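Local coordinates for solute-binding periplasmic protein of iron/siderophore ABC transporter (Yersinia pestis, PDB 6B2Y) that probably binds chelated iron in the periplasm and delivers it to an inner-membrane ABC transporter for uptake, at residues A[63-68]-A[162-167]; A[69-74]-A[335-340]; A[75-80]-A[371-376]; A[174-179]-A[190-195]. One frame throughout, in Å; residues are numbered along the deposited sequence.

Contact 1. Residues A[63-68]-A[162-167]; sequences GRLFYA and VDFRNS
Leu65 and Ala68 pack against Val162 and Phe164, joining the segment 63-68, which runs into the short helix 66-70, to the end of the last strand of the N-terminal parallel sheet, 159-162, in an alpha/beta lobe. The tight part is wholly apolar. Leu65 and Val162 reach for each other tip to tip, Leu65 CD2 lying 3.6 Å from Val162 CG2; branched aliphatic residues suit a place where methyl must meet methyl. The same methyl, Leu65 CD2, borders the rim of the Phe164 ring near its plane, 4.2 Å from Phe164 CE2. Ala68 comes nearer to that ring, with its CB 3.6 Å from Phe164 CE2, and so small a side chain lets the helix backbone approach the aromatic group. Phe164 swings its ring toward the helix because CG stands anti to the carbonyl carbon (chi1 -55°). Leu179 of helix 168-182 touches both Ala68 and Val162, and Pro337 also meets Phe164.

Beyond Phe164 the loop changes character. Arg165, Asn166 and Ser167 are partly exposed, and polar bonds rather than packing hold their shape. Buried Asp163 organises the bend. Its OD1 closes an Asx turn with Arg165 N, which approaches from 60° above the carboxylate plane. The same oxygen receives Asn166 N through its syn lone pair, making an Asx motif. Asp163 OD2 adds a bond from Ser167 N at 3.0 Å.

Contact 2. Residues A[69-74]-A[335-340]; sequences VSLLEG and NSPYNV
Leu71 has the most surface buried here, and its two methyls divide the work. Leu71 CD1 meets the ring of Pro337, 3.7 Å from Pro337 CG, as the two side chains run past one another, pointing opposite ways. Leu71 CD2 meets Tyr338 at an oblique angle, 3.6 Å from Tyr338 CE2, with Leu71 CG close behind. A branched leucine can thus touch a proline and an aromatic ring at once. The contact brings the segment 69-74, which continues from helix 66-70, against the loop that precedes helix 340-350, far along the chain in this two-lobed periplasmic binding protein; helices 168-182, 186-207 and 360-371 also touch Leu71.

Tyr338 adds the polar link. Its CG is anti to the carbonyl carbon (chi1 -67°), which lets the ring extend toward the helix, and Tyr338 OH donates to Ser70 OG at 3.0 Å with the serine oxygen near the ring plane. Ser70 OG is also hydrogen-bonded to Tyr67 O, so a small hydroxyl joins tyrosine and helix backbone. The Tyr338 side chain passes about 3 Å from a bound sodium ion. The Tyr338 backbone is held by an ST turn, Tyr338 N donating to Ser336 OG at 3.0 Å.

Contact 3. Residues A[75-80]-A[371-376]; sequences NKPLDR and FLAVEP
Arg80 NH1 is gripped by two backbone carbonyls, Val55 O and Leu183 O, and so anchors the far end of the segment whose turn meets Ala373. The charge of buried Arg80 is balanced by Glu73, whose OE2 forms a salt bridge with Arg80 NH2, although Arg185 lies close by with like charge. Nearer the contact, Asp79 N donates to Lys76 O at 3.3 Å, closing the type I turn that presents Pro77 to Ala373. Proline is well placed at the second position of such a turn, since its ring locks phi near the value the turn needs (phi -62°), and here the ring is also the surface that is packed. Ala373 carries the other side alone: its CB points at the turn and lies 3.8 Å from Pro77 CD, with Pro77 CG a little farther off. The same methyl reaches back over the chain to Asn75, 4.0 Å from Asn75 CA. A single methyl is what allows the two backbones to come this near, the CA atoms of Asn75 and Ala373 being 4.9 Å apart.

Burial varies along segment 75-80: Pro77 is buried, with Tyr99 and Phe103 touching it as well, whereas Asn75 is exposed and uses its backbone carbon rather than its amide for the closest touch. The loop after helix 360-371 supplies Ala373, which packs on a type I beta turn in the connection from helix 66-70 to strand 81-85 of the N-terminal parallel sheet.

Contact 4. Residues A[174-179]-A[190-195]; sequences PSMRLL and ENYINF
The helical segments 174-179 and 190-195 run almost antiparallel, at 167°, with axes 9.4 Å apart at closest approach. They form a helical hairpin in which helix 168-182 turns back into the long helix 186-207, probably the helix that links the two lobes in proteins of this type. Ile193 is the side chain most covered at the interface. Its CG1 lies 4.3 Å from Met176 CB, and a beta-branched residue fits well here, its short, stiff side chain packing against Met176 and Arg177 of the facing helix. Met176, flexible and unbranched, folds up on the buried side, where Met176 CG comes 4.2 Å from Tyr192 CD2 and meets the ring obliquely. The polar end of Tyr192 is occupied elsewhere, OH being hydrogen-bonded to Pro337 O, and its ring packs edge-to-face with Phe371.

Toward solvent the apolar packing gives way to Arg177, an exposed residue that uses its length. It crosses Ile193 at about a right angle and is bent at its third torsion (chi3 -60°), laying the guanidinium across the isoleucine tip while its charge stays near water. Ile193 CD1 sits over one face of that flat group, offset toward its rim and 4.0 Å from Arg177 NH2.

How the contacts relate
From the N terminus, three consecutive segments, 63-68, 69-74 and 75-80, open contacts 1, 2 and 3 in turn. Their partners follow in the same order, at 162-167, 335-340 and 371-376, so each of these contacts crosses the other two. Contact 1 closes first, within the N-terminal sheet lobe. The chain then makes the tight helical hairpin of contact 4, in series with contact 1 and nested inside the larger loops of contacts 2 and 3. Those two close late, bringing segments around helices 340-350 and 360-371 back to helix 66-70 and the turn after it. All four touch one another; contacts 2 and 3, for example, are joined by the Glu73-Arg80 salt bridge.

Contact 1. Residues A[63-68]-A[162-167]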
loop_
_atom_site.group_PDB
_atom_site.type_symbol
_atom_site.label_atom_id
_atom_site.label_comp_id
_atom_site.label_asym_id
_atom_site.label_seq_id
_atom_site.Cartn_x
_atom_site.Cartn_y
_atom_site.Cartn_z
ATOM N N GLY A 63 6.038 -2.546 -9.955
ATOM C CA GLY A 63 7.021 -3.190 -9.095
ATOM C C GLY A 63 6.487 -3.505 -7.710
ATOM O O GLY A 63 6.817 -4.541 -7.122
ATOM N N ARG A 64 5.648 -2.630 -7.177
ATOM C CA ARG A 64 5.172 -2.813 -5.816
ATOM C C ARG A 64 4.100 -3.896 -5.707
ATOM O O ARG A 64 3.679 -4.215 -4.594
ATOM C CB ARG A 64 4.700 -1.468 -5.266
ATOM C CG ARG A 64 5.910 -0.560 -4.909
ATOM C CD ARG A 64 5.504 0.871 -4.650
ATOM N NE ARG A 64 5.096 1.547 -5.877
ATOM C CZ ARG A 64 4.588 2.776 -5.919
ATOM N NH1 ARG A 64 4.418 3.469 -4.800
ATOM N NH2 ARG A 64 4.248 3.314 -7.082
ATOM N N LEU A 65 3.701 -4.522 -6.817
ATOM C CA LEU A 65 2.913 -5.750 -6.710
ATOM C C LEU A 65 3.710 -6.873 -6.068
ATOM O O LEU A 65 3.138 -7.907 -5.709
ATOM C CB LEU A 65 2.393 -6.166 -8.093
ATOM C CG LEU A 65 1.258 -5.243 -8.550
ATOM C CD1 LEU A 65 0.833 -5.503 -9.995
ATOM C CD2 LEU A 65 0.057 -5.348 -7.586
ATOM N N PHE A 66 5.020 -6.688 -5.893
ATOM C CA PHE A 66 5.805 -7.644 -5.137
ATOM C C PHE A 66 5.250 -7.852 -3.734
ATOM O O PHE A 66 5.321 -8.966 -3.205
ATOM C CB PHE A 66 7.260 -7.179 -5.070
ATOM C CG PHE A 66 8.110 -8.001 -4.143
ATOM C CD1 PHE A 66 8.382 -9.327 -4.430
ATOM C CD2 PHE A 66 8.625 -7.450 -2.979
ATOM C CE1 PHE A 66 9.156 -10.091 -3.576
ATOM C CE2 PHE A 66 9.399 -8.213 -2.123
ATOM C CZ PHE A 66 9.658 -9.538 -2.428
ATOM N N TYR A 67 4.685 -6.809 -3.112
ATOM C CA TYR A 67 4.119 -7.003 -1.777
ATOM C C TYR A 67 3.085 -8.118 -1.801
ATOM O O TYR A 67 3.092 -9.005 -0.943
ATOM C CB TYR A 67 3.474 -5.723 -1.247
ATOM C CG TYR A 67 4.346 -4.498 -1.221
ATOM C CD1 TYR A 67 5.657 -4.529 -0.726
ATOM C CD2 TYR A 67 3.841 -3.277 -1.666
ATOM C CE1 TYR A 67 6.434 -3.370 -0.705
ATOM C CE2 TYR A 67 4.612 -2.130 -1.654
ATOM C CZ TYR A 67 5.907 -2.187 -1.170
ATOM O OH TYR A 67 6.640 -1.028 -1.164
ATOM N N ALA A 68 2.188 -8.089 -2.787
ATOM C CA ALA A 68 1.135 -9.099 -2.846
ATOM C C ALA A 68 1.709 -10.471 -3.149
ATOM O O ALA A 68 1.322 -11.467 -2.525
ATOM C CB ALA A 68 0.086 -8.703 -3.889
ATOM N N VAL A 162 -5.056 -6.928 -10.981
ATOM C CA VAL A 162 -5.485 -6.928 -9.585
ATOM C C VAL A 162 -5.818 -5.493 -9.190
ATOM O O VAL A 162 -5.582 -4.553 -9.944
ATOM C CB VAL A 162 -4.420 -7.511 -8.640
ATOM C CG1 VAL A 162 -4.183 -8.986 -8.936
ATOM C CG2 VAL A 162 -3.105 -6.678 -8.739
ATOM N N ASP A 163 -6.392 -5.327 -7.995
ATOM C CA ASP A 163 -6.571 -3.978 -7.468
ATOM C C ASP A 163 -6.472 -3.980 -5.947
ATOM O O ASP A 163 -7.258 -4.657 -5.268
ATOM C CB ASP A 163 -7.914 -3.369 -7.871
ATOM C CG ASP A 163 -8.113 -1.984 -7.254
ATOM O OD1 ASP A 163 -7.219 -1.132 -7.413
ATOM O OD2 ASP A 163 -9.150 -1.770 -6.585
ATOM N N PHE A 164 -5.522 -3.192 -5.434
ATOM C CA PHE A 164 -5.402 -2.826 -4.025
ATOM C C PHE A 164 -5.487 -1.325 -3.828
ATOM O O PHE A 164 -5.328 -0.844 -2.696
ATOM C CB PHE A 164 -4.067 -3.322 -3.445
ATOM C CG PHE A 164 -3.845 -4.788 -3.617
ATOM C CD1 PHE A 164 -4.564 -5.701 -2.852
ATOM C CD2 PHE A 164 -2.927 -5.256 -4.562
ATOM C CE1 PHE A 164 -4.360 -7.054 -2.989
ATOM C CE2 PHE A 164 -2.719 -6.608 -4.714
ATOM C CZ PHE A 164 -3.440 -7.511 -3.934
ATOM N N ARG A 165 -5.729 -0.572 -4.898
ATOM C CA ARG A 165 -5.583 0.875 -4.902
ATOM C C ARG A 165 -6.909 1.605 -5.038
ATOM O O ARG A 165 -7.174 2.553 -4.296
ATOM C CB ARG A 165 -4.652 1.299 -6.052
ATOM C CG ARG A 165 -4.016 2.692 -5.839
ATOM C CD ARG A 165 -3.400 3.244 -7.134
ATOM N NE ARG A 165 -4.395 3.202 -8.197
ATOM C CZ ARG A 165 -4.268 2.503 -9.317
ATOM N NH1 ARG A 165 -3.152 1.814 -9.543
ATOM N NH2 ARG A 165 -5.248 2.513 -10.216
ATOM N N ASN A 166 -7.741 1.208 -6.002
ATOM C CA ASN A 166 -8.981 1.936 -6.251
ATOM C C ASN A 166 -9.974 1.715 -5.123
ATOM O O ASN A 166 -10.469 2.665 -4.500
ATOM C CB ASN A 166 -9.587 1.497 -7.584
ATOM C CG ASN A 166 -8.711 1.859 -8.762
ATOM O OD1 ASN A 166 -7.758 2.615 -8.621
ATOM N ND2 ASN A 166 -9.043 1.334 -9.945
ATOM N N SER A 167 -10.294 0.454 -4.849
ATOM C CA SER A 167 -11.267 0.105 -3.820
ATOM C C SER A 167 -10.723 -1.043 -2.990
ATOM O O SER A 167 -11.142 -2.197 -3.153
ATOM C CB SER A 167 -12.605 -0.260 -4.468
ATOM O OG SER A 167 -12.894 0.678 -5.507
#

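Contact 2. Residues A[69-74]-A[335-340]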
loop_
_atom_site.group_PDB
_atom_site.type_symbol
_atom_site.label_atom_id
_atom_site.label_comp_id
_atom_site.label_asym_id
_atom_site.label_seq_id
_atom_site.Cartn_x
_atom_site.Cartn_y
_atom_site.Cartn_z
ATOM N N VAL A 69 2.667 -10.536 -4.074
ATOM C CA VAL A 69 3.248 -11.819 -4.453
ATOM C C VAL A 69 4.057 -12.404 -3.303
ATOM O O VAL A 69 4.049 -13.626 -3.096
ATOM C CB VAL A 69 4.081 -11.641 -5.738
ATOM C CG1 VAL A 69 4.955 -12.878 -6.025
ATOM C CG2 VAL A 69 3.164 -11.362 -6.901
ATOM N N SER A 70 4.714 -11.552 -2.506
ATOM C CA SER A 70 5.505 -12.037 -1.372
ATOM C C SER A 70 4.674 -12.862 -0.390
ATOM O O SER A 70 5.215 -13.772 0.260
ATOM C CB SER A 70 6.160 -10.864 -0.643
ATOM O OG SER A 70 5.222 -10.148 0.160
ATOM N N LEU A 71 3.369 -12.567 -0.258
ATOM C CA LEU A 71 2.528 -13.311 0.677
ATOM C C LEU A 71 2.282 -14.749 0.244
ATOM O O LEU A 71 1.809 -15.550 1.059
ATOM C CB LEU A 71 1.179 -12.601 0.852
ATOM C CG LEU A 71 1.274 -11.192 1.447
ATOM C CD1 LEU A 71 -0.060 -10.462 1.301
ATOM C CD2 LEU A 71 1.712 -11.221 2.910
ATOM N N LEU A 72 2.590 -15.100 -1.006
ATOM C CA LEU A 72 2.310 -16.425 -1.538
ATOM C C LEU A 72 3.551 -17.287 -1.671
ATOM O O LEU A 72 3.423 -18.507 -1.848
ATOM C CB LEU A 72 1.644 -16.323 -2.919
ATOM C CG LEU A 72 0.385 -15.461 -2.963
ATOM C CD1 LEU A 72 -0.200 -15.342 -4.378
ATOM C CD2 LEU A 72 -0.652 -15.986 -1.972
ATOM N N GLU A 73 4.737 -16.688 -1.584
ATOM C CA GLU A 73 5.983 -17.327 -1.989
ATOM C C GLU A 73 6.777 -17.914 -0.832
ATOM O O GLU A 73 7.832 -18.514 -1.073
ATOM C CB GLU A 73 6.846 -16.318 -2.745
ATOM C CG GLU A 73 6.223 -15.906 -4.064
ATOM C CD GLU A 73 6.008 -17.082 -4.994
ATOM O OE1 GLU A 73 6.859 -17.291 -5.898
ATOM O OE2 GLU A 73 4.982 -17.794 -4.824
ATOM N N GLY A 74 6.310 -17.743 0.405
ATOM C CA GLY A 74 6.961 -18.376 1.546
ATOM C C GLY A 74 8.407 -17.927 1.718
ATOM O O GLY A 74 8.731 -16.732 1.688
ATOM N N ASN A 335 -1.502 0.890 -1.746
ATOM C CA ASN A 335 -1.593 -0.087 -2.836
ATOM C C ASN A 335 -0.889 -1.375 -2.412
ATOM O O ASN A 335 0.076 -1.826 -3.033
ATOM C CB ASN A 335 -0.986 0.479 -4.121
ATOM C CG ASN A 335 -1.332 -0.354 -5.329
ATOM O OD1 ASN A 335 -2.232 -1.192 -5.268
ATOM N ND2 ASN A 335 -0.627 -0.131 -6.436
ATOM N N SER A 336 -1.371 -1.999 -1.330
ATOM C CA SER A 336 -0.723 -3.218 -0.835
ATOM C C SER A 336 -1.695 -4.015 0.009
ATOM O O SER A 336 -2.372 -3.422 0.853
ATOM C CB SER A 336 0.509 -2.892 0.016
ATOM O OG SER A 336 0.886 -4.038 0.780
ATOM N N PRO A 337 -1.747 -5.341 -0.132
ATOM C CA PRO A 337 -2.610 -6.136 0.759
ATOM C C PRO A 337 -2.145 -6.149 2.212
ATOM O O PRO A 337 -2.881 -6.667 3.075
ATOM C CB PRO A 337 -2.563 -7.538 0.145
ATOM C CG PRO A 337 -1.233 -7.557 -0.617
ATOM C CD PRO A 337 -1.057 -6.170 -1.138
ATOM N N TYR A 338 -0.987 -5.570 2.520
ATOM C CA TYR A 338 -0.619 -5.373 3.918
ATOM C C TYR A 338 -1.453 -4.289 4.576
ATOM O O TYR A 338 -1.262 -4.011 5.763
ATOM C CB TYR A 338 0.853 -4.962 4.065
ATOM C CG TYR A 338 1.953 -5.937 3.708
ATOM C CD1 TYR A 338 3.215 -5.792 4.278
ATOM C CD2 TYR A 338 1.775 -6.954 2.773
ATOM C CE1 TYR A 338 4.247 -6.647 3.953
ATOM C CE2 TYR A 338 2.804 -7.814 2.437
ATOM C CZ TYR A 338 4.043 -7.646 3.024
ATOM O OH TYR A 338 5.082 -8.490 2.691
ATOM N N ASN A 339 -2.367 -3.656 3.830
ATOM C CA ASN A 339 -3.058 -2.456 4.296
ATOM C C ASN A 339 -3.876 -2.669 5.562
ATOM O O ASN A 339 -4.318 -1.678 6.155
ATOM C CB ASN A 339 -3.933 -1.875 3.168
ATOM C CG ASN A 339 -5.073 -2.810 2.738
ATOM O OD1 ASN A 339 -5.731 -3.425 3.571
ATOM N ND2 ASN A 339 -5.321 -2.889 1.428
ATOM N N VAL A 340 -4.107 -3.919 5.987
ATOM C CA VAL A 340 -4.797 -4.131 7.261
ATOM C C VAL A 340 -4.033 -3.448 8.393
ATOM O O VAL A 340 -4.630 -3.032 9.398
ATOM C CB VAL A 340 -5.015 -5.638 7.526
ATOM C CG1 VAL A 340 -3.709 -6.419 7.494
ATOM C CG2 VAL A 340 -5.767 -5.877 8.866
#

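Contact 3. Residues A[75-80]-A[371-376]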
loop_
_atom_site.group_PDB
_atom_site.type_symbol
_atom_site.label_atom_id
_atom_site.label_comp_id
_atom_site.label_asym_id
_atom_site.label_seq_id
_atom_site.Cartn_x
_atom_site.Cartn_y
_atom_site.Cartn_z
ATOM N N ASN A 75 9.285 -18.916 1.903
ATOM C CA ASN A 75 10.730 -18.780 2.088
ATOM C C ASN A 75 11.491 -18.412 0.824
ATOM O O ASN A 75 12.714 -18.223 0.904
ATOM C CB ASN A 75 11.299 -20.099 2.611
ATOM C CG ASN A 75 10.925 -20.359 4.041
ATOM O OD1 ASN A 75 10.630 -19.429 4.800
ATOM N ND2 ASN A 75 10.930 -21.632 4.429
ATOM N N LYS A 76 10.844 -18.338 -0.336
ATOM C CA LYS A 76 11.538 -18.093 -1.600
ATOM C C LYS A 76 10.873 -16.949 -2.356
ATOM O O LYS A 76 10.407 -17.117 -3.482
ATOM C CB LYS A 76 11.587 -19.369 -2.440
ATOM C CG LYS A 76 12.515 -20.433 -1.833
ATOM C CD LYS A 76 12.129 -21.845 -2.263
ATOM C CE LYS A 76 12.300 -22.030 -3.759
ATOM N NZ LYS A 76 13.626 -21.524 -4.203
ATOM N N PRO A 77 10.884 -15.741 -1.779
ATOM C CA PRO A 77 10.090 -14.637 -2.351
ATOM C C PRO A 77 10.488 -14.237 -3.759
ATOM O O PRO A 77 9.643 -13.745 -4.516
ATOM C CB PRO A 77 10.345 -13.490 -1.362
ATOM C CG PRO A 77 11.671 -13.848 -0.705
ATOM C CD PRO A 77 11.587 -15.331 -0.553
ATOM N N LEU A 78 11.753 -14.409 -4.140
ATOM C CA LEU A 78 12.228 -13.893 -5.420
ATOM C C LEU A 78 12.357 -14.958 -6.490
ATOM O O LEU A 78 12.626 -14.625 -7.649
ATOM C CB LEU A 78 13.581 -13.194 -5.230
ATOM C CG LEU A 78 13.512 -12.011 -4.262
ATOM C CD1 LEU A 78 14.869 -11.378 -4.046
ATOM C CD2 LEU A 78 12.505 -10.972 -4.752
ATOM N N ASP A 79 12.137 -16.222 -6.130
ATOM C CA ASP A 79 12.473 -17.353 -6.991
ATOM C C ASP A 79 11.803 -17.287 -8.365
ATOM O O ASP A 79 12.387 -17.729 -9.364
ATOM C CB ASP A 79 12.087 -18.641 -6.264
ATOM C CG ASP A 79 12.986 -19.794 -6.592
ATOM O OD1 ASP A 79 13.928 -20.042 -5.806
ATOM O OD2 ASP A 79 12.721 -20.476 -7.612
ATOM N N ARG A 80 10.570 -16.781 -8.448
ATOM C CA ARG A 80 9.825 -16.813 -9.700
ATOM C C ARG A 80 9.709 -15.453 -10.373
ATOM O O ARG A 80 9.010 -15.340 -11.377
ATOM C CB ARG A 80 8.417 -17.377 -9.485
ATOM C CG ARG A 80 8.391 -18.774 -8.942
ATOM C CD ARG A 80 7.022 -19.404 -9.159
ATOM N NE ARG A 80 6.069 -18.959 -8.145
ATOM C CZ ARG A 80 4.766 -19.223 -8.190
ATOM N NH1 ARG A 80 4.267 -19.908 -9.212
ATOM N NH2 ARG A 80 3.969 -18.780 -7.219
ATOM N N PHE A 371 3.995 -15.382 6.800
ATOM C CA PHE A 371 3.949 -15.308 5.344
ATOM C C PHE A 371 5.251 -14.898 4.667
ATOM O O PHE A 371 5.408 -15.177 3.473
ATOM C CB PHE A 371 2.834 -14.340 4.902
ATOM C CG PHE A 371 1.484 -14.719 5.423
ATOM C CD1 PHE A 371 0.796 -15.783 4.867
ATOM C CD2 PHE A 371 0.916 -14.041 6.481
ATOM C CE1 PHE A 371 -0.452 -16.156 5.357
ATOM C CE2 PHE A 371 -0.325 -14.412 6.977
ATOM C CZ PHE A 371 -0.998 -15.476 6.422
ATOM N N LEU A 372 6.187 -14.277 5.371
ATOM C CA LEU A 372 7.333 -13.666 4.714
ATOM C C LEU A 372 8.642 -14.347 5.121
ATOM O O LEU A 372 8.697 -15.150 6.059
ATOM C CB LEU A 372 7.380 -12.167 5.026
ATOM C CG LEU A 372 6.123 -11.402 4.583
ATOM C CD1 LEU A 372 6.317 -9.937 4.915
ATOM C CD2 LEU A 372 5.860 -11.594 3.089
ATOM N N ALA A 373 9.709 -13.998 4.395
ATOM C CA ALA A 373 11.041 -14.559 4.598
ATOM C C ALA A 373 12.029 -13.565 5.197
ATOM O O ALA A 373 13.217 -13.892 5.326
ATOM C CB ALA A 373 11.591 -15.089 3.269
ATOM N N VAL A 374 11.583 -12.362 5.543
ATOM C CA VAL A 374 12.419 -11.353 6.174
ATOM C C VAL A 374 11.827 -11.007 7.532
ATOM O O VAL A 374 10.647 -11.243 7.809
ATOM C CB VAL A 374 12.571 -10.076 5.306
ATOM C CG1 VAL A 374 13.350 -10.376 4.054
ATOM C CG2 VAL A 374 11.208 -9.504 4.937
ATOM N N GLU A 375 12.671 -10.437 8.387
ATOM C CA GLU A 375 12.214 -9.960 9.679
ATOM C C GLU A 375 11.593 -8.574 9.545
ATOM O O GLU A 375 12.050 -7.752 8.741
ATOM C CB GLU A 375 13.375 -9.891 10.672
ATOM C CG GLU A 375 13.108 -10.624 11.973
ATOM C CD GLU A 375 12.677 -12.054 11.735
ATOM O OE1 GLU A 375 11.595 -12.443 12.218
ATOM O OE2 GLU A 375 13.419 -12.794 11.056
ATOM N N PRO A 376 10.561 -8.284 10.335
ATOM C CA PRO A 376 10.055 -6.913 10.387
ATOM C C PRO A 376 11.123 -5.973 10.924
ATOM O O PRO A 376 11.951 -6.338 11.764
ATOM C CB PRO A 376 8.853 -7.002 11.337
ATOM C CG PRO A 376 9.026 -8.273 12.084
ATOM C CD PRO A 376 9.780 -9.203 11.179
#

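Contact 4. Residues A[174-179]-A[190-195]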
loop_
_atom_site.group_PDB
_atom_site.type_symbol
_atom_site.label_atom_id
_atom_site.label_comp_id
_atom_site.label_asym_id
_atom_site.label_seq_id
_atom_site.Cartn_x
_atom_site.Cartn_y
_atom_site.Cartn_z
ATOM N N PRO A 174 -10.565 -10.388 -2.937
ATOM C CA PRO A 174 -10.645 -10.968 -4.289
ATOM C C PRO A 174 -9.313 -10.948 -5.018
ATOM O O PRO A 174 -8.995 -11.918 -5.710
ATOM C CB PRO A 174 -11.688 -10.086 -4.983
ATOM C CG PRO A 174 -12.615 -9.677 -3.885
ATOM C CD PRO A 174 -11.651 -9.411 -2.707
ATOM N N SER A 175 -8.536 -9.859 -4.908
ATOM C CA SER A 175 -7.258 -9.817 -5.622
ATOM C C SER A 175 -6.315 -10.906 -5.124
ATOM O O SER A 175 -5.575 -11.507 -5.911
ATOM C CB SER A 175 -6.596 -8.448 -5.460
ATOM O OG SER A 175 -7.310 -7.450 -6.166
ATOM N N MET A 176 -6.311 -11.165 -3.814
ATOM C CA MET A 176 -5.434 -12.218 -3.299
ATOM C C MET A 176 -5.905 -13.602 -3.727
ATOM O O MET A 176 -5.080 -14.472 -4.022
ATOM C CB MET A 176 -5.333 -12.149 -1.767
ATOM C CG MET A 176 -4.573 -10.948 -1.196
ATOM S SD MET A 176 -2.901 -10.773 -1.884
ATOM C CE MET A 176 -2.214 -12.371 -1.417
ATOM N N ARG A 177 -7.225 -13.845 -3.771
ATOM C CA ARG A 177 -7.677 -15.144 -4.263
ATOM C C ARG A 177 -7.273 -15.330 -5.722
ATOM O O ARG A 177 -6.761 -16.396 -6.107
ATOM C CB ARG A 177 -9.200 -15.295 -4.111
ATOM C CG ARG A 177 -9.701 -16.678 -4.596
ATOM C CD ARG A 177 -11.204 -16.919 -4.295
ATOM N NE ARG A 177 -11.471 -16.853 -2.858
ATOM C CZ ARG A 177 -11.992 -15.787 -2.250
ATOM N NH1 ARG A 177 -12.331 -14.711 -2.944
ATOM N NH2 ARG A 177 -12.168 -15.790 -0.936
ATOM N N LEU A 178 -7.463 -14.288 -6.534
ATOM C CA LEU A 178 -7.079 -14.332 -7.944
ATOM C C LEU A 178 -5.584 -14.610 -8.123
ATOM O O LEU A 178 -5.187 -15.406 -8.990
ATOM C CB LEU A 178 -7.457 -13.007 -8.611
ATOM C CG LEU A 178 -6.817 -12.690 -9.957
ATOM C CD1 LEU A 178 -7.417 -13.616 -11.014
ATOM C CD2 LEU A 178 -7.138 -11.236 -10.276
ATOM N N LEU A 179 -4.734 -13.924 -7.357
ATOM C CA LEU A 179 -3.298 -14.195 -7.428
ATOM C C LEU A 179 -2.987 -15.629 -7.015
ATOM O O LEU A 179 -2.137 -16.288 -7.631
ATOM C CB LEU A 179 -2.521 -13.215 -6.542
ATOM C CG LEU A 179 -2.347 -11.822 -7.143
ATOM C CD1 LEU A 179 -1.686 -10.836 -6.160
ATOM C CD2 LEU A 179 -1.557 -11.897 -8.455
ATOM N N GLU A 190 -5.570 -18.461 0.596
ATOM C CA GLU A 190 -6.609 -18.683 1.596
ATOM C C GLU A 190 -6.105 -18.386 3.002
ATOM O O GLU A 190 -6.816 -17.773 3.805
ATOM C CB GLU A 190 -7.137 -20.119 1.500
ATOM C CG GLU A 190 -8.222 -20.402 2.526
ATOM C CD GLU A 190 -8.972 -21.699 2.269
ATOM O OE1 GLU A 190 -9.016 -22.165 1.115
ATOM O OE2 GLU A 190 -9.530 -22.243 3.240
ATOM N N ASN A 191 -4.874 -18.811 3.329
ATOM C CA ASN A 191 -4.318 -18.496 4.642
ATOM C C ASN A 191 -4.259 -16.992 4.857
ATOM O O ASN A 191 -4.633 -16.491 5.927
ATOM C CB ASN A 191 -2.917 -19.110 4.796
ATOM C CG ASN A 191 -2.940 -20.629 4.823
ATOM O OD1 ASN A 191 -3.995 -21.239 5.056
ATOM N ND2 ASN A 191 -1.786 -21.250 4.567
ATOM N N TYR A 192 -3.821 -16.239 3.844
ATOM C CA TYR A 192 -3.738 -14.798 4.038
ATOM C C TYR A 192 -5.132 -14.160 4.128
ATOM O O TYR A 192 -5.355 -13.262 4.951
ATOM C CB TYR A 192 -2.898 -14.132 2.941
ATOM C CG TYR A 192 -2.666 -12.693 3.320
ATOM C CD1 TYR A 192 -1.731 -12.352 4.294
ATOM C CD2 TYR A 192 -3.467 -11.675 2.793
ATOM C CE1 TYR A 192 -1.554 -11.049 4.684
ATOM C CE2 TYR A 192 -3.300 -10.364 3.182
ATOM C CZ TYR A 192 -2.350 -10.052 4.126
ATOM O OH TYR A 192 -2.183 -8.750 4.519
ATOM N N ILE A 193 -6.087 -14.629 3.315
ATOM C CA ILE A 193 -7.438 -14.058 3.343
ATOM C C ILE A 193 -8.038 -14.186 4.733
ATOM O O ILE A 193 -8.630 -13.237 5.267
ATOM C CB ILE A 193 -8.322 -14.733 2.282
ATOM C CG1 ILE A 193 -7.971 -14.210 0.892
ATOM C CG2 ILE A 193 -9.816 -14.554 2.595
ATOM C CD1 ILE A 193 -8.304 -15.230 -0.213
ATOM N N ASN A 194 -7.879 -15.359 5.343
ATOM C CA ASN A 194 -8.362 -15.576 6.702
ATOM C C ASN A 194 -7.638 -14.680 7.703
ATOM O O ASN A 194 -8.272 -14.102 8.588
ATOM C CB ASN A 194 -8.200 -17.055 7.070
ATOM C CG ASN A 194 -9.295 -17.920 6.469
ATOM O OD1 ASN A 194 -10.359 -17.417 6.155
ATOM N ND2 ASN A 194 -9.038 -19.213 6.303
ATOM N N PHE A 195 -6.306 -14.550 7.581
ATOM C CA PHE A 195 -5.558 -13.683 8.498
ATOM C C PHE A 195 -5.991 -12.230 8.362
ATOM O O PHE A 195 -6.156 -11.515 9.355
ATOM C CB PHE A 195 -4.054 -13.827 8.228
ATOM C CG PHE A 195 -3.198 -12.794 8.926
ATOM C CD1 PHE A 195 -2.760 -13.004 10.229
ATOM C CD2 PHE A 195 -2.823 -11.624 8.278
ATOM C CE1 PHE A 195 -1.954 -12.051 10.877
ATOM C CE2 PHE A 195 -2.028 -10.678 8.908
ATOM C CZ PHE A 195 -1.588 -10.891 10.214
#